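Local structure of acyl-coenzyme A oxidase 1 (Yarrowia lipolytica, 5Y9D) at residues L516-F526 and L593-I604. The protein oxidises saturated acyl-CoAs to (2E)-enoyl-CoAs with FAD as cofactor, passing the electrons to oxygen to give hydrogen peroxide in peroxisomal beta-oxidation. Sequence-based numbering, arbitrary orientation.
Sequences LLSPEFLVEAF and LKLANLFALWSI
Leu522 reaches across to residues 593-604 of helix 589-606 and parts its two methyls there. CD1 rests on Ala600 CB at 3.8 Å and also borders the amide of Asn597. CD2 meets Leu601 CD2 at 3.9 Å, the two leucine side chains crossing at about a right angle. Leu601 also turns this methyl to the end of the preceding short helix, where CD2 lies 3.6 Å from Leu516 O. Its other methyl, CD1, faces Leu517 CD2.

One turn on from Leu522, the Phe526 ring leans obliquely against Ile604 CD1, Ser603 CB and Ala600 O. Its CZ is 3.6 Å from Ser603 CB. In Ile604, chi1 of -55° sets CG1 beside the backbone N, and chi2 of -61° then brings CD1 to the ring. At the other end, Pro519 CG lies loosely beside Leu593 CD2, 4.5 Å away.

Ser603 OG and Asn597 OD1 find their partners in their own helix or a third one. Ser603 OG donates to Phe599 O over 2.7 Å, from above the carbonyl plane, while Ser603 N reaches the same oxygen from the opposite face. Helix 558-581 supplies Arg570 to Ser603 OG and Tyr578 to Asn597 OD1. Phe611 packs edge-to-face with Phe526, and Leu516 and Leu601 also touch helix 619-637.

The axes of segments 519-526 and 593-604 approach to 10.5 Å at 35°, running roughly the same way. This is apolar helix-helix packing in the all-helical C-terminal region of acyl-CoA oxidase, away from the FAD sites; it joins the first turns of helix 519-544 to the later part of helix 589-606 within a helical bundle.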
# COMPACT_ATOMS: atom_id res chain seq x y z
N LEU A 516 14.78 15.95 26.48
CA LEU A 516 14.12 15.07 25.54
C LEU A 516 12.58 15.02 25.65
O LEU A 516 11.92 14.60 24.71
CB LEU A 516 14.72 13.66 25.63
CG LEU A 516 16.09 13.45 24.96
CD1 LEU A 516 16.54 12.01 25.18
CD2 LEU A 516 16.06 13.79 23.47
N LEU A 517 12.01 15.46 26.78
CA LEU A 517 10.56 15.65 26.90
C LEU A 517 10.14 17.11 26.79
O LEU A 517 9.02 17.47 27.17
CB LEU A 517 10.04 15.10 28.23
CG LEU A 517 9.93 13.59 28.38
CD1 LEU A 517 9.46 13.28 29.80
CD2 LEU A 517 8.98 13.02 27.35
N SER A 518 11.03 17.96 26.28
CA SER A 518 10.73 19.39 26.17
C SER A 518 10.30 19.73 24.76
O SER A 518 11.02 19.45 23.81
CB SER A 518 11.95 20.25 26.55
OG SER A 518 11.53 21.59 26.76
N PRO A 519 9.12 20.35 24.62
CA PRO A 519 8.70 20.92 23.34
C PRO A 519 9.75 21.83 22.69
O PRO A 519 10.09 21.65 21.51
CB PRO A 519 7.45 21.69 23.72
CG PRO A 519 6.86 20.91 24.84
CD PRO A 519 8.03 20.34 25.61
N GLU A 520 10.27 22.79 23.44
CA GLU A 520 11.29 23.71 22.91
C GLU A 520 12.49 22.94 22.38
O GLU A 520 13.04 23.27 21.35
CB GLU A 520 11.79 24.74 23.96
CG GLU A 520 12.71 25.83 23.37
CD GLU A 520 13.88 26.25 24.28
OE1 GLU A 520 13.65 26.53 25.48
OE2 GLU A 520 15.04 26.33 23.78
N PHE A 521 12.91 21.91 23.10
CA PHE A 521 14.11 21.22 22.69
C PHE A 521 13.86 20.40 21.42
O PHE A 521 14.70 20.36 20.52
CB PHE A 521 14.64 20.32 23.79
CG PHE A 521 15.80 19.49 23.35
CD1 PHE A 521 17.09 19.99 23.40
CD2 PHE A 521 15.59 18.23 22.78
CE1 PHE A 521 18.15 19.23 22.93
CE2 PHE A 521 16.63 17.47 22.31
CZ PHE A 521 17.92 17.98 22.39
N LEU A 522 12.70 19.75 21.35
CA LEU A 522 12.38 18.87 20.22
C LEU A 522 12.26 19.73 19.00
O LEU A 522 12.90 19.47 17.97
CB LEU A 522 11.10 18.07 20.48
CG LEU A 522 11.25 17.12 21.67
CD1 LEU A 522 9.93 16.55 22.14
CD2 LEU A 522 12.25 16.03 21.34
N VAL A 523 11.50 20.81 19.13
CA VAL A 523 11.34 21.76 18.03
C VAL A 523 12.71 22.18 17.50
O VAL A 523 13.03 21.97 16.33
CB VAL A 523 10.53 23.00 18.46
CG1 VAL A 523 10.59 24.10 17.41
CG2 VAL A 523 9.07 22.62 18.71
N GLU A 524 13.51 22.73 18.40
CA GLU A 524 14.85 23.21 18.11
C GLU A 524 15.69 22.10 17.52
O GLU A 524 16.50 22.34 16.63
CB GLU A 524 15.48 23.79 19.38
CG GLU A 524 16.88 24.39 19.19
CD GLU A 524 16.91 25.47 18.13
OE1 GLU A 524 15.87 26.15 17.99
OE2 GLU A 524 17.94 25.65 17.43
N ALA A 525 15.50 20.87 18.00
CA ALA A 525 16.27 19.75 17.45
C ALA A 525 15.88 19.55 16.01
O ALA A 525 16.74 19.29 15.14
CB ALA A 525 16.05 18.49 18.24
N PHE A 526 14.59 19.68 15.75
CA PHE A 526 14.10 19.43 14.40
C PHE A 526 14.49 20.53 13.47
O PHE A 526 14.97 20.25 12.37
CB PHE A 526 12.59 19.14 14.37
CG PHE A 526 12.30 17.69 14.27
CD1 PHE A 526 12.16 16.94 15.41
CD2 PHE A 526 12.29 17.07 13.05
CE1 PHE A 526 11.95 15.58 15.33
CE2 PHE A 526 12.09 15.72 12.96
CZ PHE A 526 11.92 14.97 14.10
N LEU A 593 -0.54 17.05 24.98
CA LEU A 593 0.91 17.14 25.10
C LEU A 593 1.56 15.79 24.91
O LEU A 593 2.56 15.67 24.19
CB LEU A 593 1.36 17.77 26.42
CG LEU A 593 1.51 19.30 26.34
CD1 LEU A 593 1.81 19.89 27.72
CD2 LEU A 593 2.58 19.71 25.33
N LYS A 594 0.98 14.77 25.49
CA LYS A 594 1.55 13.42 25.34
C LYS A 594 1.62 12.99 23.88
O LYS A 594 2.66 12.51 23.41
CB LYS A 594 0.78 12.39 26.16
CG LYS A 594 0.73 12.75 27.64
CD LYS A 594 1.06 11.58 28.55
CE LYS A 594 1.28 12.04 29.98
NZ LYS A 594 2.55 11.48 30.52
N LEU A 595 0.53 13.19 23.15
CA LEU A 595 0.50 12.89 21.71
C LEU A 595 1.61 13.65 20.95
O LEU A 595 2.30 13.04 20.15
CB LEU A 595 -0.86 13.24 21.10
CG LEU A 595 -2.03 12.34 21.43
CD1 LEU A 595 -3.32 12.98 20.97
CD2 LEU A 595 -1.84 10.97 20.78
N ALA A 596 1.74 14.97 21.19
CA ALA A 596 2.79 15.78 20.55
C ALA A 596 4.18 15.21 20.74
O ALA A 596 4.90 15.01 19.77
CB ALA A 596 2.79 17.20 21.07
N ASN A 597 4.56 14.94 21.99
CA ASN A 597 5.92 14.49 22.26
C ASN A 597 6.15 13.11 21.70
O ASN A 597 7.27 12.79 21.29
CB ASN A 597 6.21 14.42 23.75
CG ASN A 597 6.02 15.75 24.44
OD1 ASN A 597 6.22 16.81 23.85
ND2 ASN A 597 5.62 15.69 25.70
N LEU A 598 5.11 12.30 21.73
CA LEU A 598 5.15 11.00 21.12
C LEU A 598 5.45 11.14 19.62
O LEU A 598 6.35 10.50 19.09
CB LEU A 598 3.83 10.29 21.34
CG LEU A 598 3.66 8.96 20.61
CD1 LEU A 598 4.80 8.02 20.91
CD2 LEU A 598 2.34 8.34 21.02
N PHE A 599 4.68 11.98 18.94
CA PHE A 599 4.89 12.27 17.51
C PHE A 599 6.34 12.73 17.27
O PHE A 599 7.05 12.18 16.45
CB PHE A 599 3.87 13.35 17.08
CG PHE A 599 4.02 13.82 15.66
CD1 PHE A 599 4.21 12.94 14.63
CD2 PHE A 599 3.90 15.17 15.38
CE1 PHE A 599 4.37 13.37 13.35
CE2 PHE A 599 4.02 15.62 14.08
CZ PHE A 599 4.26 14.71 13.07
N ALA A 600 6.75 13.76 18.00
CA ALA A 600 8.12 14.27 17.91
C ALA A 600 9.18 13.20 18.13
O ALA A 600 10.02 12.99 17.25
CB ALA A 600 8.31 15.41 18.90
N LEU A 601 9.15 12.53 19.28
CA LEU A 601 10.18 11.52 19.60
C LEU A 601 10.14 10.32 18.69
O LEU A 601 11.17 9.80 18.26
CB LEU A 601 10.07 11.02 21.05
CG LEU A 601 10.53 12.03 22.09
CD1 LEU A 601 10.09 11.62 23.48
CD2 LEU A 601 12.03 12.23 22.05
N TRP A 602 8.94 9.85 18.39
CA TRP A 602 8.79 8.81 17.40
C TRP A 602 9.43 9.24 16.08
O TRP A 602 10.01 8.40 15.40
CB TRP A 602 7.32 8.48 17.19
CG TRP A 602 7.05 7.49 16.10
CD1 TRP A 602 7.27 6.13 16.13
CD2 TRP A 602 6.47 7.77 14.82
NE1 TRP A 602 6.87 5.57 14.95
CE2 TRP A 602 6.37 6.54 14.12
CE3 TRP A 602 6.00 8.95 14.20
CZ2 TRP A 602 5.84 6.45 12.85
CZ3 TRP A 602 5.46 8.87 12.92
CH2 TRP A 602 5.38 7.63 12.26
N SER A 603 9.31 10.52 15.70
CA SER A 603 9.87 10.99 14.42
C SER A 603 11.39 10.97 14.47
O SER A 603 12.03 10.63 13.49
CB SER A 603 9.41 12.40 14.07
OG SER A 603 8.02 12.46 13.92
N ILE A 604 11.97 11.30 15.63
CA ILE A 604 13.41 11.07 15.80
C ILE A 604 13.69 9.61 15.46
O ILE A 604 14.63 9.30 14.74
CB ILE A 604 13.91 11.30 17.24
CG1 ILE A 604 13.56 12.68 17.79
CG2 ILE A 604 15.42 11.08 17.31
CD1 ILE A 604 14.12 13.84 17.02